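Local coordinates for protein Cyclo(L-leucyl-L-leucyl) synthase (Staphylococcus haemolyticus, PDB 6EZ3) that catalyses ATP-independent formation of the cyclodipeptide cyclo(L-leucyl-L-leucyl) from two molecules of leucyl-tRNA, and can also incorporate other nonpolar residues such as phenylalanine and methionine, at residues Leu56-Glu61 / Ala169-Ala174; Asp120-Ile125 / Glu175-Leu180; Ser133-Ser138 / Phe210-Asn215; Cys139-Leu144 / Pro198-Thr203. One frame throughout, in Å; residues are numbered along the deposited sequence.

Interaction 1 of 4, residues Leu56-Glu61 / Ala169-Ala174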
loop_
_atom_site.group_PDB
_atom_site.type_symbol
_atom_site.label_atom_id
_atom_site.label_comp_id
_atom_site.label_asym_id
_atom_site.label_seq_id
_atom_site.Cartn_x
_atom_site.Cartn_y
_atom_site.Cartn_z
ATOM N N LEU A 56 -3.555 -5.404 2.332
ATOM C CA LEU A 56 -2.970 -4.318 3.088
ATOM C C LEU A 56 -3.916 -3.152 2.974
ATOM O O LEU A 56 -4.260 -2.717 1.868
ATOM C CB LEU A 56 -1.539 -3.958 2.647
ATOM C CG LEU A 56 -0.774 -3.080 3.666
ATOM C CD1 LEU A 56 -0.308 -3.888 4.877
ATOM C CD2 LEU A 56 0.392 -2.333 3.024
ATOM N N LEU A 57 -4.428 -2.733 4.121
ATOM C CA LEU A 57 -5.358 -1.625 4.278
ATOM C C LEU A 57 -4.579 -0.428 4.857
ATOM O O LEU A 57 -3.474 -0.605 5.380
ATOM C CB LEU A 57 -6.430 -2.103 5.259
ATOM C CG LEU A 57 -7.804 -2.533 4.742
ATOM C CD1 LEU A 57 -7.778 -3.189 3.393
ATOM C CD2 LEU A 57 -8.490 -3.405 5.748
ATOM N N ALA A 58 -5.137 0.777 4.768
ATOM C CA ALA A 58 -4.469 1.985 5.271
ATOM C C ALA A 58 -4.172 1.971 6.777
ATOM O O ALA A 58 -4.997 1.528 7.573
ATOM C CB ALA A 58 -5.312 3.187 4.931
ATOM N N GLY A 59 -3.007 2.473 7.153
ATOM C CA GLY A 59 -2.596 2.550 8.555
ATOM C C GLY A 59 -3.193 3.746 9.274
ATOM O O GLY A 59 -3.972 4.506 8.689
ATOM N N GLU A 60 -2.838 3.919 10.558
ATOM C CA GLU A 60 -3.313 5.010 11.419
ATOM C C GLU A 60 -2.999 6.374 10.848
ATOM O O GLU A 60 -3.832 7.280 10.952
ATOM C CB GLU A 60 -2.728 4.894 12.830
ATOM C CG GLU A 60 -3.405 3.817 13.657
ATOM C CD GLU A 60 -2.745 3.468 14.978
ATOM O OE1 GLU A 60 -1.525 3.714 15.140
ATOM O OE2 GLU A 60 -3.455 2.915 15.847
ATOM N N GLU A 61 -1.818 6.507 10.205
ATOM C CA GLU A 61 -1.284 7.734 9.629
ATOM C C GLU A 61 -2.155 8.263 8.484
ATOM O O GLU A 61 -1.804 9.252 7.838
ATOM C CB GLU A 61 0.199 7.571 9.232
ATOM C CG GLU A 61 1.133 7.142 10.366
ATOM C CD GLU A 61 1.342 5.649 10.613
ATOM O OE1 GLU A 61 0.501 4.841 10.157
ATOM O OE2 GLU A 61 2.351 5.283 11.262
ATOM N N ALA A 169 3.152 13.263 4.214
ATOM C CA ALA A 169 4.246 12.345 3.880
ATOM C C ALA A 169 4.440 11.249 4.934
ATOM O O ALA A 169 4.981 10.190 4.616
ATOM C CB ALA A 169 5.540 13.119 3.677
ATOM N N GLN A 170 3.980 11.492 6.175
ATOM C CA GLN A 170 4.073 10.538 7.295
ATOM C C GLN A 170 3.409 9.189 6.938
ATOM O O GLN A 170 3.909 8.139 7.345
ATOM C CB GLN A 170 3.450 11.129 8.593
ATOM C CG GLN A 170 4.015 12.479 9.066
ATOM C CD GLN A 170 5.438 12.393 9.564
ATOM O OE1 GLN A 170 5.703 12.025 10.718
ATOM N NE2 GLN A 170 6.384 12.742 8.708
ATOM N N TYR A 171 2.298 9.254 6.155
ATOM C CA TYR A 171 1.509 8.151 5.603
ATOM C C TYR A 171 2.381 7.397 4.617
ATOM O O TYR A 171 2.564 6.205 4.783
ATOM C CB TYR A 171 0.287 8.742 4.880
ATOM C CG TYR A 171 -0.600 7.767 4.137
ATOM C CD1 TYR A 171 -0.377 7.475 2.791
ATOM C CD2 TYR A 171 -1.752 7.254 4.729
ATOM C CE1 TYR A 171 -1.225 6.618 2.083
ATOM C CE2 TYR A 171 -2.616 6.410 4.028
ATOM C CZ TYR A 171 -2.344 6.079 2.707
ATOM O OH TYR A 171 -3.204 5.231 2.020
ATOM N N VAL A 172 2.928 8.100 3.596
ATOM C CA VAL A 172 3.813 7.572 2.544
ATOM C C VAL A 172 4.941 6.786 3.187
ATOM O O VAL A 172 5.113 5.607 2.870
ATOM C CB VAL A 172 4.356 8.678 1.589
ATOM C CG1 VAL A 172 5.278 8.103 0.518
ATOM C CG2 VAL A 172 3.224 9.462 0.949
ATOM N N LEU A 173 5.676 7.431 4.113
ATOM C CA LEU A 173 6.804 6.852 4.853
ATOM C C LEU A 173 6.450 5.568 5.576
ATOM O O LEU A 173 7.226 4.622 5.525
ATOM C CB LEU A 173 7.389 7.873 5.841
ATOM C CG LEU A 173 8.041 9.102 5.209
ATOM C CD1 LEU A 173 8.167 10.211 6.207
ATOM C CD2 LEU A 173 9.385 8.765 4.597
ATOM N N ALA A 174 5.266 5.535 6.224
ATOM C CA ALA A 174 4.747 4.396 6.979
ATOM C C ALA A 174 4.307 3.227 6.091
ATOM O O ALA A 174 4.462 2.072 6.493
ATOM C CB ALA A 174 3.605 4.838 7.864
#
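Glu61 meets the helix turn of Tyr171 and Ala174 in two ways, with its backbone carbonyl at an aromatic edge and its carboxylate against a methyl group. On the first side, Glu61 O approaches the Tyr171 ring near its plane, 3.7 Å from Tyr171 CD2, so the ring presents a C-H edge rather than its pi face to the carbonyl. Ala58 CB lies at the edge too, but at the far end of the ring, 4.1 Å from Tyr171 OH; the two contacts thus border the ring from its root to its hydroxyl. The ring reaches that far because Tyr171 CG stands anti to the backbone N (chi1 175°) and carries the phenol off the helix, along the chain that leaves the strand.

On the second side, the Glu61 chain bends at chi2 (89°) and brings its carboxylate alongside Ala174. Glu61 OE2 comes within 3.6 Å of Ala174 CB and Glu61 OE1 within 3.9 Å of the same methyl carbon, a van der Waals approach rather than a polar bond. A weak hydrogen bond with Ser110 OG takes up Glu61 OE1.

By similarity, Tyr171 may take part in aminoacyl-tRNA binding, and its side chain comes within about 5 Å (nearest atoms) of that of Ser28, the probable nucleophile. The contact joins the loop after strand 52-57, an inner strand of the Rossmann-like sheet, to the C-terminal half of helix 162-175, with helix 73-97 packing on Ala58 and helix 63-68 on Tyr171.

Interaction 2 of 4, residues Asp120-Ile125 / Glu175-Leu180; sequences DIYKTI and ELPFFL
Leu176 O is held by two backbone donors, Phe179 N at 2.8 Å and Leu180 N at 3.2 Å, and this double grip closes the turn that sets Leu176, Pro177 and Leu180 against helix 116-131. The surface they form is wholly apolar, and Ile125 is the side chain that reaches all three. Its CD1 meets Leu180 CD1 tip to tip at 3.6 Å, while also lying 3.8 Å from Leu176 CB and a similar distance from Pro177 CG. Ile125 CG1 stands anti to the carbonyl carbon (chi1 -70°), which sends the longer branch into this corner; the shorter branch, CG2, rests against Leu176 CD2.

One helical turn earlier, Ile121 uses its CG2 methyl, 3.7 Å from Pro177 CB, and the two side chains run antiparallel alongside one another. The Pro177 ring is thereby gripped at CB by one isoleucine and at CG by the other, with Tyr122 flanking CG at the edge of its own ring.

The segment 175-180 starts at Glu175, which, by similarity, could have a critical role in catalysis. Around the contact, Leu173 of helix 162-175 packs on Tyr122 and Ile125, and Ile185 of helix 183-186 packs on Ile121.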
loop_
_atom_site.group_PDB
_atom_site.type_symbol
_atom_site.label_atom_id
_atom_site.label_comp_id
_atom_site.label_asym_id
_atom_site.label_seq_id
_atom_site.Cartn_x
_atom_site.Cartn_y
_atom_site.Cartn_z
ATOM N N ASP A 120 13.353 -1.473 11.413
ATOM C CA ASP A 120 14.589 -1.332 10.656
ATOM C C ASP A 120 14.358 -0.621 9.325
ATOM O O ASP A 120 14.982 0.422 9.095
ATOM C CB ASP A 120 15.267 -2.701 10.449
ATOM C CG ASP A 120 15.905 -3.300 11.706
ATOM O OD1 ASP A 120 15.617 -2.787 12.838
ATOM O OD2 ASP A 120 16.659 -4.310 11.572
ATOM N N ILE A 121 13.448 -1.160 8.471
ATOM C CA ILE A 121 13.092 -0.606 7.161
ATOM C C ILE A 121 12.577 0.850 7.312
ATOM O O ILE A 121 13.106 1.740 6.638
ATOM C CB ILE A 121 12.123 -1.531 6.365
ATOM C CG1 ILE A 121 12.711 -2.942 6.193
ATOM C CG2 ILE A 121 11.852 -0.957 5.002
ATOM C CD1 ILE A 121 11.729 -4.079 5.799
ATOM N N TYR A 122 11.605 1.104 8.237
ATOM C CA TYR A 122 11.081 2.455 8.490
ATOM C C TYR A 122 12.167 3.460 8.819
ATOM O O TYR A 122 12.148 4.570 8.277
ATOM C CB TYR A 122 10.021 2.475 9.589
ATOM C CG TYR A 122 9.288 3.803 9.670
ATOM C CD1 TYR A 122 9.449 4.645 10.764
ATOM C CD2 TYR A 122 8.439 4.222 8.646
ATOM C CE1 TYR A 122 8.751 5.857 10.860
ATOM C CE2 TYR A 122 7.757 5.442 8.720
ATOM C CZ TYR A 122 7.917 6.260 9.830
ATOM O OH TYR A 122 7.219 7.450 9.911
ATOM N N LYS A 123 13.120 3.073 9.697
ATOM C CA LYS A 123 14.245 3.924 10.099
ATOM C C LYS A 123 15.086 4.300 8.877
ATOM O O LYS A 123 15.215 5.481 8.584
ATOM C CB LYS A 123 15.099 3.235 11.171
ATOM C CG LYS A 123 16.234 4.117 11.709
ATOM C CD LYS A 123 17.554 3.370 11.801
ATOM C CE LYS A 123 17.590 2.539 13.081
ATOM N NZ LYS A 123 18.836 1.748 13.256
ATOM N N THR A 124 15.594 3.296 8.142
ATOM C CA THR A 124 16.371 3.415 6.896
ATOM C C THR A 124 15.679 4.360 5.905
ATOM O O THR A 124 16.372 5.131 5.247
ATOM C CB THR A 124 16.500 1.992 6.268
ATOM O OG1 THR A 124 17.137 1.101 7.192
ATOM C CG2 THR A 124 17.149 1.959 4.899
ATOM N N ILE A 125 14.326 4.279 5.783
ATOM C CA ILE A 125 13.534 5.148 4.903
ATOM C C ILE A 125 13.517 6.581 5.465
ATOM O O ILE A 125 13.821 7.501 4.715
ATOM C CB ILE A 125 12.102 4.593 4.648
ATOM C CG1 ILE A 125 12.134 3.336 3.769
ATOM C CG2 ILE A 125 11.181 5.650 4.036
ATOM C CD1 ILE A 125 10.917 2.472 3.913
ATOM N N GLU A 175 3.759 3.531 4.892
ATOM C CA GLU A 175 3.267 2.579 3.877
ATOM C C GLU A 175 4.419 1.882 3.114
ATOM O O GLU A 175 4.320 0.707 2.778
ATOM C CB GLU A 175 2.346 3.354 2.903
ATOM C CG GLU A 175 1.652 2.559 1.810
ATOM C CD GLU A 175 0.672 3.375 0.982
ATOM O OE1 GLU A 175 -0.479 3.543 1.440
ATOM O OE2 GLU A 175 1.038 3.843 -0.121
ATOM N N LEU A 176 5.510 2.628 2.885
ATOM C CA LEU A 176 6.711 2.288 2.122
ATOM C C LEU A 176 7.400 0.985 2.494
ATOM O O LEU A 176 7.744 0.240 1.564
ATOM C CB LEU A 176 7.731 3.422 2.130
ATOM C CG LEU A 176 8.218 3.769 0.735
ATOM C CD1 LEU A 176 7.345 4.813 0.095
ATOM C CD2 LEU A 176 9.650 4.143 0.722
ATOM N N PRO A 177 7.586 0.632 3.781
ATOM C CA PRO A 177 8.249 -0.653 4.090
ATOM C C PRO A 177 7.646 -1.890 3.420
ATOM O O PRO A 177 8.418 -2.782 3.041
ATOM C CB PRO A 177 8.197 -0.718 5.608
ATOM C CG PRO A 177 8.306 0.758 6.003
ATOM C CD PRO A 177 7.339 1.395 5.017
ATOM N N PHE A 178 6.297 -1.895 3.167
ATOM C CA PHE A 178 5.573 -2.986 2.467
ATOM C C PHE A 178 5.824 -2.998 0.943
ATOM O O PHE A 178 5.651 -4.010 0.275
ATOM C CB PHE A 178 4.079 -2.924 2.769
ATOM C CG PHE A 178 3.801 -3.156 4.225
ATOM C CD1 PHE A 178 3.558 -2.088 5.083
ATOM C CD2 PHE A 178 3.864 -4.437 4.767
ATOM C CE1 PHE A 178 3.383 -2.299 6.464
ATOM C CE2 PHE A 178 3.668 -4.646 6.139
ATOM C CZ PHE A 178 3.408 -3.578 6.971
ATOM N N PHE A 179 6.271 -1.887 0.417
ATOM C CA PHE A 179 6.550 -1.751 -1.013
ATOM C C PHE A 179 7.972 -2.186 -1.381
ATOM O O PHE A 179 8.200 -2.664 -2.509
ATOM C CB PHE A 179 6.303 -0.290 -1.457
ATOM C CG PHE A 179 4.841 0.044 -1.600
ATOM C CD1 PHE A 179 4.237 0.049 -2.834
ATOM C CD2 PHE A 179 4.056 0.298 -0.485
ATOM C CE1 PHE A 179 2.889 0.345 -2.958
ATOM C CE2 PHE A 179 2.706 0.572 -0.620
ATOM C CZ PHE A 179 2.132 0.593 -1.853
ATOM N N LEU A 180 8.917 -2.012 -0.418
ATOM C CA LEU A 180 10.326 -2.332 -0.592
ATOM C C LEU A 180 10.682 -3.771 -0.196
ATOM O O LEU A 180 11.357 -4.460 -0.968
ATOM C CB LEU A 180 11.200 -1.317 0.157
ATOM C CG LEU A 180 11.086 0.161 -0.242
ATOM C CD1 LEU A 180 11.836 1.025 0.721
ATOM C CD2 LEU A 180 11.650 0.403 -1.607
#

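Interaction 3 of 4, residues Ser133-Ser138 / Phe210-Asn215; sequences SNFKNS and FNLKMN
Phe135 and Phe210 form the tight part of this contact, a T-shaped pair in which the edge of Phe135 points at the face of Phe210. The ring centroids lie 5.4 Å apart with the planes at 69°, and Phe135 CD1 stands over the centre of the Phe210 ring. Leu212 approaches Phe135 from another direction: its CD1 methyl lies over one face, 3.8 Å from the Phe135 ring centroid, in a CH-pi contact displaced toward Phe135 CE1. Phe135 can serve both partners because its CG is anti to the backbone N (chi1 173°), directing the ring from the helix into the loop. Ser138 completes this buried part, its OG near the plane of the Phe210 ring and 3.5 Å from Phe210 CZ.

Helix 133-149 opens here, with Asp132 OD2 accepting a hydrogen bond from Phe135 N, and its first turns pack on the irregular loop that runs from helix 200-206 to strand 218-225. The same aromatic cluster draws in Ile125 and Phe129 of helix 116-131 beside Phe135, and Leu201 beside Phe210; Leu201 is a substrate-binding residue by similarity.

Toward solvent, the partly exposed Asn134 touches the Phe210 ring without hydrogen bonding to it. Its side chain runs about perpendicular to that of Phe210, with the amide plane 49° from the ring plane, and Asn134 ND2 comes 3.5 Å from Phe210 CE1.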
loop_
_atom_site.group_PDB
_atom_site.type_symbol
_atom_site.label_atom_id
_atom_site.label_comp_id
_atom_site.label_asym_id
_atom_site.label_seq_id
_atom_site.Cartn_x
_atom_site.Cartn_y
_atom_site.Cartn_z
ATOM N N SER A 133 17.564 14.855 -0.324
ATOM C CA SER A 133 16.654 15.953 -0.675
ATOM C C SER A 133 15.726 15.569 -1.812
ATOM O O SER A 133 14.564 15.993 -1.837
ATOM C CB SER A 133 17.453 17.199 -1.068
ATOM O OG SER A 133 18.705 17.287 -0.395
ATOM N N ASN A 134 16.263 14.788 -2.771
ATOM C CA ASN A 134 15.549 14.308 -3.955
ATOM C C ASN A 134 14.419 13.347 -3.531
ATOM O O ASN A 134 13.286 13.484 -4.000
ATOM C CB ASN A 134 16.538 13.661 -4.949
ATOM C CG ASN A 134 15.928 13.035 -6.180
ATOM O OD1 ASN A 134 14.921 13.504 -6.726
ATOM N ND2 ASN A 134 16.552 11.963 -6.664
ATOM N N PHE A 135 14.732 12.418 -2.602
ATOM C CA PHE A 135 13.795 11.445 -2.068
ATOM C C PHE A 135 12.678 12.153 -1.335
ATOM O O PHE A 135 11.516 11.841 -1.600
ATOM C CB PHE A 135 14.511 10.426 -1.178
ATOM C CG PHE A 135 13.587 9.477 -0.452
ATOM C CD1 PHE A 135 12.914 8.474 -1.137
ATOM C CD2 PHE A 135 13.422 9.559 0.922
ATOM C CE1 PHE A 135 12.057 7.602 -0.464
ATOM C CE2 PHE A 135 12.575 8.683 1.592
ATOM C CZ PHE A 135 11.905 7.706 0.896
ATOM N N LYS A 136 13.018 13.161 -0.478
ATOM C CA LYS A 136 12.036 13.968 0.247
ATOM C C LYS A 136 11.004 14.552 -0.729
ATOM O O LYS A 136 9.804 14.376 -0.514
ATOM C CB LYS A 136 12.704 15.069 1.067
ATOM C CG LYS A 136 11.708 15.884 1.912
ATOM C CD LYS A 136 12.368 16.496 3.152
ATOM C CE LYS A 136 11.406 17.343 3.959
ATOM N NZ LYS A 136 12.027 17.859 5.217
ATOM N N ASN A 137 11.475 15.149 -1.842
ATOM C CA ASN A 137 10.621 15.704 -2.895
ATOM C C ASN A 137 9.707 14.633 -3.500
ATOM O O ASN A 137 8.492 14.848 -3.582
ATOM C CB ASN A 137 11.471 16.381 -3.985
ATOM C CG ASN A 137 10.726 16.715 -5.273
ATOM O OD1 ASN A 137 9.855 17.603 -5.322
ATOM N ND2 ASN A 137 11.057 15.999 -6.347
ATOM N N SER A 138 10.295 13.468 -3.885
ATOM C CA SER A 138 9.573 12.335 -4.467
ATOM C C SER A 138 8.435 11.893 -3.546
ATOM O O SER A 138 7.317 11.662 -4.024
ATOM C CB SER A 138 10.524 11.187 -4.790
ATOM O OG SER A 138 11.026 11.274 -6.118
ATOM N N PHE A 210 17.876 6.611 -5.503
ATOM C CA PHE A 210 18.009 6.820 -4.056
ATOM C C PHE A 210 18.858 5.741 -3.389
ATOM O O PHE A 210 19.218 4.743 -4.026
ATOM C CB PHE A 210 16.641 6.929 -3.360
ATOM C CG PHE A 210 15.535 7.593 -4.140
ATOM C CD1 PHE A 210 15.561 8.960 -4.395
ATOM C CD2 PHE A 210 14.447 6.858 -4.587
ATOM C CE1 PHE A 210 14.535 9.571 -5.112
ATOM C CE2 PHE A 210 13.405 7.472 -5.279
ATOM C CZ PHE A 210 13.453 8.828 -5.530
ATOM N N ASN A 211 19.151 5.932 -2.090
ATOM C CA ASN A 211 19.941 5.004 -1.253
ATOM C C ASN A 211 19.068 3.898 -0.644
ATOM O O ASN A 211 19.436 3.306 0.368
ATOM C CB ASN A 211 20.699 5.776 -0.161
ATOM C CG ASN A 211 21.508 6.944 -0.689
ATOM O OD1 ASN A 211 22.447 6.766 -1.480
ATOM N ND2 ASN A 211 21.135 8.168 -0.292
ATOM N N LEU A 212 17.906 3.635 -1.276
ATOM C CA LEU A 212 16.922 2.605 -0.929
ATOM C C LEU A 212 16.770 1.649 -2.105
ATOM O O LEU A 212 16.932 2.050 -3.262
ATOM C CB LEU A 212 15.559 3.217 -0.597
ATOM C CG LEU A 212 15.489 4.134 0.605
ATOM C CD1 LEU A 212 14.393 5.137 0.426
ATOM C CD2 LEU A 212 15.253 3.351 1.864
ATOM N N LYS A 213 16.471 0.378 -1.810
ATOM C CA LYS A 213 16.309 -0.639 -2.842
ATOM C C LYS A 213 15.115 -1.544 -2.588
ATOM O O LYS A 213 14.870 -1.956 -1.457
ATOM C CB LYS A 213 17.598 -1.467 -3.000
ATOM C CG LYS A 213 18.706 -0.747 -3.789
ATOM C CD LYS A 213 19.972 -1.605 -3.907
ATOM C CE LYS A 213 21.201 -0.845 -4.355
ATOM N NZ LYS A 213 22.450 -1.599 -4.050
ATOM N N MET A 214 14.359 -1.854 -3.644
ATOM C CA MET A 214 13.263 -2.797 -3.515
ATOM C C MET A 214 13.900 -4.211 -3.588
ATOM O O MET A 214 14.572 -4.546 -4.570
ATOM C CB MET A 214 12.235 -2.600 -4.625
ATOM C CG MET A 214 11.054 -3.505 -4.470
ATOM S SD MET A 214 10.107 -3.633 -5.983
ATOM C CE MET A 214 9.178 -2.241 -5.838
ATOM N N ASN A 215 13.699 -5.014 -2.536
ATOM C CA ASN A 215 14.240 -6.359 -2.412
ATOM C C ASN A 215 13.985 -7.248 -3.617
ATOM O O ASN A 215 12.918 -7.176 -4.204
ATOM C CB ASN A 215 13.732 -7.026 -1.141
ATOM C CG ASN A 215 14.479 -8.280 -0.796
ATOM O OD1 ASN A 215 14.088 -9.376 -1.176
ATOM N ND2 ASN A 215 15.601 -8.139 -0.121
#

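Interaction 4 of 4, residues Cys139-Leu144 / Pro198-Thr203; sequences CLKMSL and PWELGT
Met142 reaches from helix 133-149 to the first turn of helix 200-206, and its atoms run in turn along Leu201 and then Glu200. CB is still on its own helix, close to Val172 of helix 162-175. Beyond it Met142 CG touches Leu201 CD1 at 3.7 Å. The chain then bends at chi2 (-60°), and the sulfur passes over the start of the other helix: Met142 SD is 3.7 Å from Leu201 N and 3.9 Å from Leu201 CB. The terminal methyl bends again and ends at the neighbouring residue, with Met142 CE 3.7 Å from Glu200 CB, the two side chains crossing at about a right angle.

What Met142 meets is a helix N-terminus, with Trp199 at the N-cap position. Trp199 O accepts from both Thr203 N and Thr203 OG1, which fastens this first turn, while one face of the indole lies over Gly202 CA. Helix 133-149 thus packs against the turn carrying Glu200 and Leu201, two residues that by similarity probably bind substrate.

Away from Met142 the chemistry changes. Deeper in, Cys139 SG makes a wide apolar contact with Leu201 CD1, 4.2 Å away. At the exposed rim, Lys141 bends at chi3 (110°) and crosses toward Glu200, whose chain runs extended beyond CG to meet it. Lys141 NZ forms a rather long salt bridge with Glu200 OE1 at 3.4 Å, and stays farther, 3.9 Å, from Glu200 OE2.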
loop_
_atom_site.group_PDB
_atom_site.type_symbol
_atom_site.label_atom_id
_atom_site.label_comp_id
_atom_site.label_asym_id
_atom_site.label_seq_id
_atom_site.Cartn_x
_atom_site.Cartn_y
_atom_site.Cartn_z
ATOM N N CYS A 139 8.696 11.867 -2.222
ATOM C CA CYS A 139 7.686 11.524 -1.219
ATOM C C CYS A 139 6.540 12.538 -1.213
ATOM O O CYS A 139 5.371 12.134 -1.186
ATOM C CB CYS A 139 8.310 11.397 0.167
ATOM S SG CYS A 139 9.409 9.980 0.354
ATOM N N LEU A 140 6.887 13.847 -1.222
ATOM C CA LEU A 140 5.921 14.943 -1.173
ATOM C C LEU A 140 5.016 14.976 -2.406
ATOM O O LEU A 140 3.838 15.323 -2.292
ATOM C CB LEU A 140 6.626 16.290 -0.927
ATOM C CG LEU A 140 7.572 16.366 0.299
ATOM C CD1 LEU A 140 8.639 17.415 0.099
ATOM C CD2 LEU A 140 6.824 16.619 1.576
ATOM N N LYS A 141 5.550 14.552 -3.572
ATOM C CA LYS A 141 4.800 14.410 -4.823
ATOM C C LYS A 141 3.707 13.337 -4.615
ATOM O O LYS A 141 2.554 13.545 -4.999
ATOM C CB LYS A 141 5.733 13.967 -5.951
ATOM C CG LYS A 141 6.635 15.055 -6.490
ATOM C CD LYS A 141 7.392 14.575 -7.723
ATOM C CE LYS A 141 6.934 15.227 -9.000
ATOM N NZ LYS A 141 7.128 14.329 -10.161
ATOM N N MET A 142 4.076 12.203 -3.967
ATOM C CA MET A 142 3.154 11.104 -3.658
ATOM C C MET A 142 2.102 11.577 -2.642
ATOM O O MET A 142 0.924 11.270 -2.808
ATOM C CB MET A 142 3.890 9.832 -3.147
ATOM C CG MET A 142 5.045 9.318 -4.029
ATOM S SD MET A 142 4.698 8.828 -5.758
ATOM C CE MET A 142 5.384 10.309 -6.687
ATOM N N SER A 143 2.524 12.365 -1.627
ATOM C CA SER A 143 1.650 12.957 -0.605
ATOM C C SER A 143 0.608 13.835 -1.295
ATOM O O SER A 143 -0.579 13.749 -0.965
ATOM C CB SER A 143 2.455 13.822 0.367
ATOM O OG SER A 143 3.672 13.216 0.768
ATOM N N LEU A 144 1.052 14.650 -2.288
ATOM C CA LEU A 144 0.195 15.534 -3.071
ATOM C C LEU A 144 -0.856 14.727 -3.862
ATOM O O LEU A 144 -2.029 15.099 -3.868
ATOM C CB LEU A 144 1.067 16.385 -3.996
ATOM C CG LEU A 144 0.513 17.644 -4.685
ATOM C CD1 LEU A 144 0.680 17.562 -6.155
ATOM C CD2 LEU A 144 -0.888 18.074 -4.220
ATOM N N PRO A 198 0.173 3.127 -11.626
ATOM C CA PRO A 198 1.631 3.010 -11.466
ATOM C C PRO A 198 2.107 3.712 -10.187
ATOM O O PRO A 198 1.323 4.385 -9.510
ATOM C CB PRO A 198 2.198 3.690 -12.721
ATOM C CG PRO A 198 1.049 3.915 -13.615
ATOM C CD PRO A 198 -0.155 4.041 -12.738
ATOM N N TRP A 199 3.390 3.544 -9.846
ATOM C CA TRP A 199 3.984 4.095 -8.633
ATOM C C TRP A 199 5.275 4.789 -9.033
ATOM O O TRP A 199 6.292 4.124 -9.281
ATOM C CB TRP A 199 4.184 2.941 -7.641
ATOM C CG TRP A 199 5.052 3.180 -6.445
ATOM C CD1 TRP A 199 4.980 4.223 -5.573
ATOM C CD2 TRP A 199 5.943 2.228 -5.857
ATOM N NE1 TRP A 199 5.841 4.020 -4.520
ATOM C CE2 TRP A 199 6.454 2.804 -4.675
ATOM C CE3 TRP A 199 6.411 0.958 -6.246
ATOM C CZ2 TRP A 199 7.429 2.163 -3.889
ATOM C CZ3 TRP A 199 7.373 0.329 -5.470
ATOM C CH2 TRP A 199 7.875 0.926 -4.312
ATOM N N GLU A 200 5.195 6.135 -9.176
ATOM C CA GLU A 200 6.291 7.002 -9.629
ATOM C C GLU A 200 7.527 6.928 -8.745
ATOM O O GLU A 200 8.637 6.936 -9.277
ATOM C CB GLU A 200 5.813 8.451 -9.811
ATOM C CG GLU A 200 6.807 9.358 -10.526
ATOM C CD GLU A 200 6.296 10.694 -11.039
ATOM O OE1 GLU A 200 7.061 11.362 -11.775
ATOM O OE2 GLU A 200 5.144 11.072 -10.715
ATOM N N LEU A 201 7.341 6.841 -7.407
ATOM C CA LEU A 201 8.453 6.742 -6.451
ATOM C C LEU A 201 9.221 5.450 -6.740
ATOM O O LEU A 201 10.451 5.440 -6.784
ATOM C CB LEU A 201 7.915 6.712 -5.010
ATOM C CG LEU A 201 8.737 7.383 -3.916
ATOM C CD1 LEU A 201 7.960 7.438 -2.610
ATOM C CD2 LEU A 201 10.066 6.723 -3.682
ATOM N N GLY A 202 8.459 4.391 -6.973
ATOM C CA GLY A 202 8.980 3.074 -7.249
ATOM C C GLY A 202 9.817 3.034 -8.485
ATOM O O GLY A 202 10.830 2.338 -8.493
ATOM N N THR A 203 9.398 3.783 -9.529
ATOM C CA THR A 203 10.095 3.861 -10.820
ATOM C C THR A 203 11.490 4.373 -10.542
ATOM O O THR A 203 12.471 3.757 -10.957
ATOM C CB THR A 203 9.308 4.729 -11.813
ATOM O OG1 THR A 203 8.040 4.117 -12.078
ATOM C CG2 THR A 203 10.058 4.965 -13.109
#

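Interactions 1, 2 and 3 are buried, whereas interaction 4 runs from a buried leucine out to an exposed ion pair. Interaction 1 lies nearest the centre of the chain, and interaction 3, about 17 Å from it between centres, lies farthest. Interactions 3 and 4 share helix 133-149, and Leu201 bridges them by touching Phe135 and Phe210. Interaction 1 passes directly into interaction 2 where helix 162-175 gives way to helix 177-181, and Leu56 of the first packs on the Phe178 ring of the second. Chemistry follows position: an aromatic edge and a carboxylate beside the putative active site, almost wholly aliphatic packing in 2, an aromatic pair in 3, and thioether with charge in 4.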